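Local coordinates for SspB protein (Streptomyces clavuligerus, PDB 6JUF), which probably acts as a metal-binding DNase component of a phosphorothioation-sensing defence system against phages, at residues S13-E18 against I169-D174; G250-A255 against R298-T303; L104-S109 against D315-N320. All coordinates share one frame; numbering follows the deposited sequence.

Interaction 1 (S13-E18 against I169-D174); sequences SFARHE and IAKDVD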
loop_
_atom_site.group_PDB
_atom_site.type_symbol
_atom_site.label_atom_id
_atom_site.label_comp_id
_atom_site.label_asym_id
_atom_site.label_seq_id
_atom_site.Cartn_x
_atom_site.Cartn_y
_atom_site.Cartn_z
ATOM N N SER B 13 -19.772 10.487 14.846
ATOM C CA SER B 13 -19.756 9.781 13.598
ATOM C C SER B 13 -19.258 8.366 13.854
ATOM O O SER B 13 -18.096 8.178 14.239
ATOM C CB SER B 13 -18.846 10.516 12.586
ATOM O OG SER B 13 -18.805 9.815 11.342
ATOM N N PHE B 14 -20.121 7.366 13.612
ATOM C CA PHE B 14 -19.789 5.946 13.866
ATOM C C PHE B 14 -20.215 5.070 12.683
ATOM O O PHE B 14 -21.336 5.212 12.161
ATOM C CB PHE B 14 -20.510 5.453 15.154
ATOM C CG PHE B 14 -20.094 6.228 16.375
ATOM C CD1 PHE B 14 -18.996 5.796 17.158
ATOM C CD2 PHE B 14 -20.751 7.420 16.707
ATOM C CE1 PHE B 14 -18.584 6.576 18.237
ATOM C CE2 PHE B 14 -20.344 8.149 17.811
ATOM C CZ PHE B 14 -19.275 7.735 18.556
ATOM N N ALA B 15 -19.283 4.219 12.249
ATOM C CA ALA B 15 -19.520 3.130 11.274
ATOM C C ALA B 15 -19.928 3.648 9.898
ATOM O O ALA B 15 -20.469 2.896 9.122
ATOM C CB ALA B 15 -20.545 2.128 11.815
ATOM N N ARG B 16 -19.695 4.920 9.586
ATOM C CA ARG B 16 -20.090 5.418 8.236
ATOM C C ARG B 16 -19.171 4.853 7.141
ATOM O O ARG B 16 -19.500 4.956 5.935
ATOM C CB ARG B 16 -19.997 6.948 8.203
ATOM C CG ARG B 16 -20.799 7.644 9.288
ATOM C CD ARG B 16 -22.129 8.108 8.826
ATOM N NE ARG B 16 -22.837 8.873 9.878
ATOM C CZ ARG B 16 -23.450 10.038 9.649
ATOM N NH1 ARG B 16 -23.448 10.598 8.407
ATOM N NH2 ARG B 16 -24.082 10.676 10.637
ATOM N N HIS B 17 -18.030 4.237 7.509
ATOM C CA HIS B 17 -17.157 3.552 6.559
ATOM C C HIS B 17 -17.687 2.175 6.234
ATOM O O HIS B 17 -17.147 1.472 5.360
ATOM C CB HIS B 17 -15.766 3.385 7.197
ATOM C CG HIS B 17 -15.847 2.996 8.666
ATOM N ND1 HIS B 17 -16.201 1.734 9.060
ATOM C CD2 HIS B 17 -15.669 3.745 9.834
ATOM C CE1 HIS B 17 -16.210 1.710 10.448
ATOM N NE2 HIS B 17 -15.881 2.942 10.876
ATOM N N GLU B 18 -18.736 1.753 6.931
ATOM C CA GLU B 18 -19.363 0.396 6.761
ATOM C C GLU B 18 -18.369 -0.733 6.822
ATOM O O GLU B 18 -18.511 -1.758 6.134
ATOM C CB GLU B 18 -20.222 0.337 5.442
ATOM C CG GLU B 18 -21.360 1.346 5.536
ATOM C CD GLU B 18 -22.164 1.485 4.265
ATOM O OE1 GLU B 18 -22.762 0.448 3.943
ATOM O OE2 GLU B 18 -22.299 2.585 3.681
ATOM N N ILE B 169 -20.494 0.823 17.014
ATOM C CA ILE B 169 -19.182 0.922 17.678
ATOM C C ILE B 169 -18.401 -0.373 17.405
ATOM O O ILE B 169 -17.189 -0.338 17.137
ATOM C CB ILE B 169 -19.368 1.207 19.174
ATOM C CG1 ILE B 169 -19.929 2.644 19.337
ATOM C CG2 ILE B 169 -18.033 1.011 19.930
ATOM C CD1 ILE B 169 -20.490 2.993 20.723
ATOM N N ALA B 170 -19.058 -1.523 17.492
ATOM C CA ALA B 170 -18.345 -2.801 17.206
ATOM C C ALA B 170 -17.817 -2.801 15.770
ATOM O O ALA B 170 -16.752 -3.365 15.511
ATOM C CB ALA B 170 -19.281 -4.010 17.389
ATOM N N LYS B 171 -18.553 -2.189 14.838
ATOM C CA LYS B 171 -18.082 -2.104 13.443
ATOM C C LYS B 171 -16.856 -1.159 13.369
ATOM O O LYS B 171 -15.902 -1.466 12.572
ATOM C CB LYS B 171 -19.217 -1.587 12.554
ATOM C CG LYS B 171 -20.264 -2.674 12.290
ATOM C CD LYS B 171 -21.545 -2.073 11.741
ATOM C CE LYS B 171 -22.587 -3.173 11.531
ATOM N NZ LYS B 171 -23.926 -2.604 11.313
ATOM N N ASP B 172 -16.841 -0.079 14.167
ATOM C CA ASP B 172 -15.628 0.792 14.228
ATOM C C ASP B 172 -14.436 -0.033 14.732
ATOM O O ASP B 172 -13.314 0.090 14.212
ATOM C CB ASP B 172 -15.818 1.992 15.156
ATOM C CG ASP B 172 -16.646 3.088 14.554
ATOM O OD1 ASP B 172 -16.902 3.045 13.325
ATOM O OD2 ASP B 172 -17.015 4.004 15.312
ATOM N N VAL B 173 -14.657 -0.857 15.743
ATOM C CA VAL B 173 -13.553 -1.628 16.305
ATOM C C VAL B 173 -13.036 -2.609 15.320
ATOM O O VAL B 173 -11.824 -2.800 15.184
ATOM C CB VAL B 173 -13.979 -2.271 17.639
ATOM C CG1 VAL B 173 -12.941 -3.251 18.150
ATOM C CG2 VAL B 173 -14.158 -1.172 18.679
ATOM N N ASP B 174 -13.941 -3.256 14.603
ATOM C CA ASP B 174 -13.545 -4.119 13.464
ATOM C C ASP B 174 -12.722 -3.379 12.425
ATOM O O ASP B 174 -11.681 -3.877 11.963
ATOM C CB ASP B 174 -14.767 -4.721 12.763
ATOM C CG ASP B 174 -15.373 -5.858 13.549
ATOM O OD1 ASP B 174 -14.693 -6.404 14.444
ATOM O OD2 ASP B 174 -16.527 -6.221 13.298
HETATM O O HOH W 1 -15.983 6.415 14.926
#

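Interaction 2 (G250-A255 against R298-T303); sequences GSISLA and RSLTFT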
loop_
_atom_site.group_PDB
_atom_site.type_symbol
_atom_site.label_atom_id
_atom_site.label_comp_id
_atom_site.label_asym_id
_atom_site.label_seq_id
_atom_site.Cartn_x
_atom_site.Cartn_y
_atom_site.Cartn_z
ATOM N N GLY B 250 5.481 30.454 22.668
ATOM C CA GLY B 250 5.095 29.719 23.875
ATOM C C GLY B 250 5.942 28.478 24.084
ATOM O O GLY B 250 7.103 28.401 23.664
ATOM N N SER B 251 5.367 27.521 24.801
ATOM C CA SER B 251 6.062 26.284 25.118
ATOM C C SER B 251 5.046 25.220 25.473
ATOM O O SER B 251 3.889 25.524 25.792
ATOM C CB SER B 251 7.046 26.483 26.275
ATOM O OG SER B 251 6.328 26.761 27.474
ATOM N N ILE B 252 5.489 23.978 25.411
ATOM C CA ILE B 252 4.699 22.832 25.864
ATOM C C ILE B 252 5.659 21.765 26.394
ATOM O O ILE B 252 6.713 21.526 25.819
ATOM C CB ILE B 252 3.838 22.229 24.700
ATOM C CG1 ILE B 252 3.037 21.013 25.184
ATOM C CG2 ILE B 252 4.700 21.883 23.510
ATOM C CD1 ILE B 252 1.844 20.680 24.272
ATOM N N SER B 253 5.296 21.160 27.518
ATOM C CA SER B 253 6.225 20.290 28.200
ATOM C C SER B 253 6.334 18.961 27.478
ATOM O O SER B 253 5.377 18.537 26.797
ATOM C CB SER B 253 5.720 20.064 29.636
ATOM O OG SER B 253 4.506 19.314 29.635
ATOM N N LEU B 254 7.503 18.335 27.565
ATOM C CA LEU B 254 7.688 16.990 27.023
ATOM C C LEU B 254 6.725 15.990 27.683
ATOM O O LEU B 254 6.256 15.075 27.028
ATOM C CB LEU B 254 9.130 16.517 27.115
ATOM C CG LEU B 254 10.056 16.832 25.937
ATOM C CD1 LEU B 254 9.761 15.821 24.806
ATOM C CD2 LEU B 254 9.872 18.246 25.409
ATOM N N ALA B 255 6.466 16.144 28.971
ATOM C CA ALA B 255 5.547 15.232 29.662
ATOM C C ALA B 255 4.155 15.268 29.035
ATOM O O ALA B 255 3.531 14.197 28.855
ATOM C CB ALA B 255 5.454 15.637 31.153
ATOM N N ARG B 298 11.517 19.178 31.030
ATOM C CA ARG B 298 11.865 19.787 29.770
ATOM C C ARG B 298 10.624 20.216 29.030
ATOM O O ARG B 298 9.596 19.562 29.087
ATOM C CB ARG B 298 12.676 18.818 28.881
ATOM C CG ARG B 298 14.078 18.564 29.399
ATOM C CD ARG B 298 15.163 18.730 28.342
ATOM N NE ARG B 298 15.273 17.532 27.535
ATOM C CZ ARG B 298 16.067 17.362 26.469
ATOM N NH1 ARG B 298 16.878 18.326 26.003
ATOM N NH2 ARG B 298 16.030 16.200 25.840
ATOM N N SER B 299 10.763 21.297 28.292
ATOM C CA SER B 299 9.742 21.783 27.403
ATOM C C SER B 299 10.326 22.105 26.041
ATOM O O SER B 299 11.534 22.467 25.883
ATOM C CB SER B 299 9.063 23.042 27.934
ATOM O OG SER B 299 8.353 22.738 29.129
ATOM N N LEU B 300 9.444 21.998 25.056
ATOM C CA LEU B 300 9.713 22.574 23.732
ATOM C C LEU B 300 9.248 24.023 23.703
ATOM O O LEU B 300 8.087 24.334 24.038
ATOM C CB LEU B 300 8.964 21.770 22.675
ATOM C CG LEU B 300 8.854 22.331 21.239
ATOM C CD1 LEU B 300 10.223 22.304 20.564
ATOM C CD2 LEU B 300 7.815 21.511 20.446
ATOM N N THR B 301 10.160 24.939 23.348
ATOM C CA THR B 301 9.805 26.328 23.221
ATOM C C THR B 301 9.790 26.743 21.758
ATOM O O THR B 301 10.560 26.197 20.933
ATOM C CB THR B 301 10.735 27.231 24.033
ATOM O OG1 THR B 301 12.042 27.259 23.433
ATOM C CG2 THR B 301 10.758 26.742 25.499
ATOM N N PHE B 302 8.949 27.719 21.445
ATOM C CA PHE B 302 8.891 28.290 20.105
ATOM C C PHE B 302 8.726 29.825 20.183
ATOM O O PHE B 302 7.896 30.307 20.977
ATOM C CB PHE B 302 7.733 27.627 19.262
ATOM C CG PHE B 302 6.487 27.271 20.096
ATOM C CD1 PHE B 302 6.424 26.021 20.758
ATOM C CD2 PHE B 302 5.420 28.165 20.244
ATOM C CE1 PHE B 302 5.319 25.724 21.548
ATOM C CE2 PHE B 302 4.319 27.824 21.043
ATOM C CZ PHE B 302 4.277 26.605 21.680
ATOM N N THR B 303 9.534 30.564 19.400
ATOM C CA THR B 303 9.632 32.050 19.555
ATOM C C THR B 303 8.567 32.734 18.702
ATOM O O THR B 303 8.467 33.975 18.679
ATOM C CB THR B 303 11.008 32.562 19.112
ATOM O OG1 THR B 303 11.271 32.144 17.743
ATOM C CG2 THR B 303 12.118 32.088 20.042
HETATM O O HOH W 2 5.959 24.250 28.955
HETATM O O HOH W 3 8.244 17.561 30.762
#

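Interaction 3 (L104-S109 against D315-N320); sequences LEELGS and DEQYDN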
loop_
_atom_site.group_PDB
_atom_site.type_symbol
_atom_site.label_atom_id
_atom_site.label_comp_id
_atom_site.label_asym_id
_atom_site.label_seq_id
_atom_site.Cartn_x
_atom_site.Cartn_y
_atom_site.Cartn_z
ATOM N N LEU B 104 1.881 8.121 -1.842
ATOM C CA LEU B 104 2.169 7.591 -0.469
ATOM C C LEU B 104 3.340 6.615 -0.511
ATOM O O LEU B 104 3.288 5.486 0.035
ATOM C CB LEU B 104 0.916 6.975 0.183
ATOM C CG LEU B 104 -0.324 7.907 0.275
ATOM C CD1 LEU B 104 -1.423 7.163 1.038
ATOM C CD2 LEU B 104 -0.006 9.272 0.926
ATOM N N GLU B 105 4.415 7.056 -1.148
ATOM C CA GLU B 105 5.611 6.240 -1.260
ATOM C C GLU B 105 6.427 6.256 0.040
ATOM O O GLU B 105 7.277 5.336 0.225
ATOM C CB GLU B 105 6.565 6.736 -2.403
ATOM C CG GLU B 105 5.891 6.659 -3.734
ATOM C CD GLU B 105 6.694 7.360 -4.819
ATOM O OE1 GLU B 105 7.961 7.322 -4.753
ATOM O OE2 GLU B 105 6.049 7.944 -5.743
ATOM N N GLU B 106 6.244 7.271 0.879
ATOM C CA GLU B 106 7.011 7.394 2.120
ATOM C C GLU B 106 6.135 7.043 3.314
ATOM O O GLU B 106 5.021 7.528 3.457
ATOM C CB GLU B 106 7.552 8.827 2.269
ATOM C CG GLU B 106 8.713 9.075 1.331
ATOM C CD GLU B 106 9.409 10.388 1.603
ATOM O OE1 GLU B 106 9.479 10.842 2.772
ATOM O OE2 GLU B 106 9.889 10.976 0.605
ATOM N N LEU B 107 6.698 6.200 4.208
ATOM C CA LEU B 107 5.923 5.824 5.402
ATOM C C LEU B 107 5.591 7.007 6.284
ATOM O O LEU B 107 4.513 7.007 6.926
ATOM C CB LEU B 107 6.601 4.712 6.205
ATOM C CG LEU B 107 6.592 3.366 5.425
ATOM C CD1 LEU B 107 7.436 2.299 6.119
ATOM C CD2 LEU B 107 5.191 2.831 5.160
ATOM N N GLY B 108 6.470 8.038 6.303
ATOM C CA GLY B 108 6.094 9.268 7.012
ATOM C C GLY B 108 4.732 9.844 6.640
ATOM O O GLY B 108 4.102 10.501 7.457
ATOM N N SER B 109 4.326 9.686 5.359
ATOM C CA SER B 109 3.072 10.264 4.870
ATOM C C SER B 109 1.874 9.487 5.439
ATOM O O SER B 109 0.811 10.058 5.676
ATOM C CB SER B 109 3.038 10.188 3.354
ATOM O OG SER B 109 4.120 10.909 2.803
ATOM N N ASP B 315 7.004 20.918 5.701
ATOM C CA ASP B 315 7.333 21.126 4.316
ATOM C C ASP B 315 8.789 20.777 4.073
ATOM O O ASP B 315 9.114 20.262 2.980
ATOM C CB ASP B 315 7.032 22.559 3.917
ATOM C CG ASP B 315 6.784 22.711 2.411
ATOM O OD1 ASP B 315 6.297 21.721 1.809
ATOM O OD2 ASP B 315 7.000 23.795 1.869
ATOM N N GLU B 316 9.667 21.027 5.034
ATOM C CA GLU B 316 11.069 20.652 4.859
ATOM C C GLU B 316 11.221 19.157 4.663
ATOM O O GLU B 316 12.059 18.687 3.877
ATOM C CB GLU B 316 11.850 21.074 6.059
ATOM C CG GLU B 316 12.040 22.573 6.057
ATOM C CD GLU B 316 12.457 23.077 7.394
ATOM O OE1 GLU B 316 13.046 22.269 8.123
ATOM O OE2 GLU B 316 12.264 24.293 7.671
ATOM N N GLN B 317 10.425 18.384 5.389
ATOM C CA GLN B 317 10.455 16.963 5.283
ATOM C C GLN B 317 10.131 16.485 3.875
ATOM O O GLN B 317 10.543 15.408 3.470
ATOM C CB GLN B 317 9.424 16.393 6.272
ATOM C CG GLN B 317 9.254 14.855 6.246
ATOM C CD GLN B 317 10.516 14.049 6.571
ATOM O OE1 GLN B 317 11.457 14.538 7.157
ATOM N NE2 GLN B 317 10.483 12.726 6.229
ATOM N N TYR B 318 9.404 17.305 3.131
ATOM C CA TYR B 318 9.043 16.969 1.745
ATOM C C TYR B 318 9.671 17.882 0.702
ATOM O O TYR B 318 9.117 18.060 -0.404
ATOM C CB TYR B 318 7.503 16.944 1.597
ATOM C CG TYR B 318 6.917 15.788 2.341
ATOM C CD1 TYR B 318 6.841 14.546 1.746
ATOM C CD2 TYR B 318 6.555 15.907 3.691
ATOM C CE1 TYR B 318 6.317 13.460 2.418
ATOM C CE2 TYR B 318 6.058 14.839 4.399
ATOM C CZ TYR B 318 5.937 13.618 3.758
ATOM O OH TYR B 318 5.459 12.511 4.420
ATOM N N ASP B 319 10.839 18.404 1.039
ATOM C CA ASP B 319 11.612 19.210 0.086
ATOM C C ASP B 319 10.923 20.493 -0.369
ATOM O O ASP B 319 11.091 20.915 -1.539
ATOM C CB ASP B 319 12.045 18.330 -1.082
ATOM C CG ASP B 319 13.439 17.731 -0.873
ATOM O OD1 ASP B 319 14.026 17.819 0.241
ATOM O OD2 ASP B 319 13.964 17.187 -1.831
ATOM N N ASN B 320 10.196 21.131 0.567
ATOM C CA ASN B 320 9.651 22.466 0.368
ATOM C C ASN B 320 8.781 22.541 -0.867
ATOM O O ASN B 320 9.020 23.304 -1.816
ATOM C CB ASN B 320 10.821 23.466 0.380
ATOM C CG ASN B 320 11.570 23.422 1.699
ATOM O OD1 ASN B 320 12.807 23.229 1.726
ATOM N ND2 ASN B 320 10.854 23.576 2.790
HETATM O O HOH W 4 8.018 11.384 5.243
#

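Interaction 1 (S13-E18 against I169-D174)
Asp-172 OD1 is gripped by two N-H groups of the 13-18 loop, the ring NE2 of His-17 at 2.7 Å and the backbone N of Ala-15 at 2.9 Å. The histidine uses the anti side of the oxygen and the alanine the syn side, and they arrive from opposite faces of the carboxylate plane. Both bonds are bent, the histidine one having an N-H...O angle of 134°, and its ring stands 48° from the plane of the carboxylate. With chi1 at 41°, CG of His-17 sits between its own backbone N and carbonyl carbon, which brings one face of the ring over Ala-15 CA. ND1 takes the N-H of Thr-19, so both ring nitrogens are held and the ring's rotation is fixed. The other carboxylate oxygen is equally occupied: Ser-130 binds OD2, and a water donates to it at 2.7 Å while also donating to Ser-13 O. OD2 also lies at the edge of the Phe-14 ring, 3.2 Å from CD1. The same CD1 packs on Ile-169 CG1, the two side chains running side by side, while Ala-15 CB rests against Lys-171 CB. Ala-15 opens a type I beta turn that ends at Glu-18, a residue seen to bind magnesium in this protein, although none is bound to this chain in the model. One buried carboxylate on helix 166-180 thus organises the loop through backbone, ring and water, and this network probably helps to preset the turn that carries the metal ligand outward.

Interaction 2 (G250-A255 against R298-T303)
Strands 250-253 and 298-302 run antiparallel, their short axes 154° apart, with Gly-250/Phe-302 and Ile-252/Leu-300 as the hydrogen-bonded pairs. With strand 289-293, helix 231-243 before them and the helices between, the order of elements is consistent with a winged-helix domain, 298-302 being the central strand of its sheet. The ladder runs on past the sheet: Leu-254 N, in the first turn of the next helix, donates almost straight (171°) to Arg-298 O at 2.9 Å. Ser-253 is the N-cap of that helix, its OG bonded to Arg-256 N. One face of the sheet carries Ser-251, Ser-253, Ser-299 and Thr-301. There a single water joins Ser-251 OG to Ser-299 OG, and Thr-301 CG2 touches Ser-251 CB. The opposite face is apolar: Ile-252 CG2 lies 4.3 Å from Leu-300 CB, and Ile-252, Leu-300 and Phe-302 all pack on helix 231-243. Phe-302 has its CG between its own N and carbonyl carbon (chi1 35°), which folds the ring back over the neighbouring strand. Gly-250, bare of any side chain, lets it lie flat against the peptide, with Gly-250 O 3.6 Å above the ring centre and Gly-250 N 3.3 Å from Phe-302 CE2.

Interaction 3 (L104-S109 against D315-N320)
The phenol of Tyr-318 meets Ser-109 at its edge, OG lying near the ring plane and 2.6 Å from OH, while the Glu-106 side chain runs antiparallel alongside the tyrosine, its carboxylate plane 17° from that of the ring. Glu-106 OE1 comes in obliquely, 4.1 Å from Tyr-318 CE1, and Trp-93 makes an edge-to-face contact with the same ring. The amide of Gln-317 stands almost perpendicular to the carboxylate (84°), and a water fills the corner between them. That water donates to Glu-106 OE1 at 2.9 Å, accepts from Gln-317 NE2 and pairs with Tyr-318 OH, so three side chains share one water. The tyrosine lies just past the end of helix 306-317, which closes in a Schellman motif: Asp-319, with positive phi, is the C-prime residue, Asn-320 N returns to Asp-315 O and Asp-319 N to Glu-316 O. Across from it, helix 107-118 begins, so the end of one helix faces the start of another. Asp-101 OD2 binds both Ser-109 OG and Glu-106 N, holding the serine hydroxyl that pairs with Tyr-318 OH. A kink at chi2 of Gln-317 (60°) turns the amide so that NE2 meets the water while OE1 goes to Arg-232 NE. Glu-195 of the second subunit packs on both Glu-106 and Gln-317, and Glu-105 forms a salt bridge with Arg-23 of that subunit.

From the N terminus, the 13-18 loop comes first and meets helix 166-180, interaction 1 closing a loop of 150 intervening residues. Segment 104-109 falls inside that loop but finds its partner only at 315-320, so interactions 1 and 3 cross. Interaction 2 opens after interaction 1 has closed and, joining 250-255 to 298-303, is nested within the long loop of interaction 3. Strand 298-302 leads into helix 306-317, although the centres of interactions 2 and 3 lie about 25 Å apart. Interaction 1 thus ties the N-terminal loop to helix 166-180, interaction 2 joins two strands of one sheet, and interaction 3 brings the start of helix 107-118 to the end of helix 306-317.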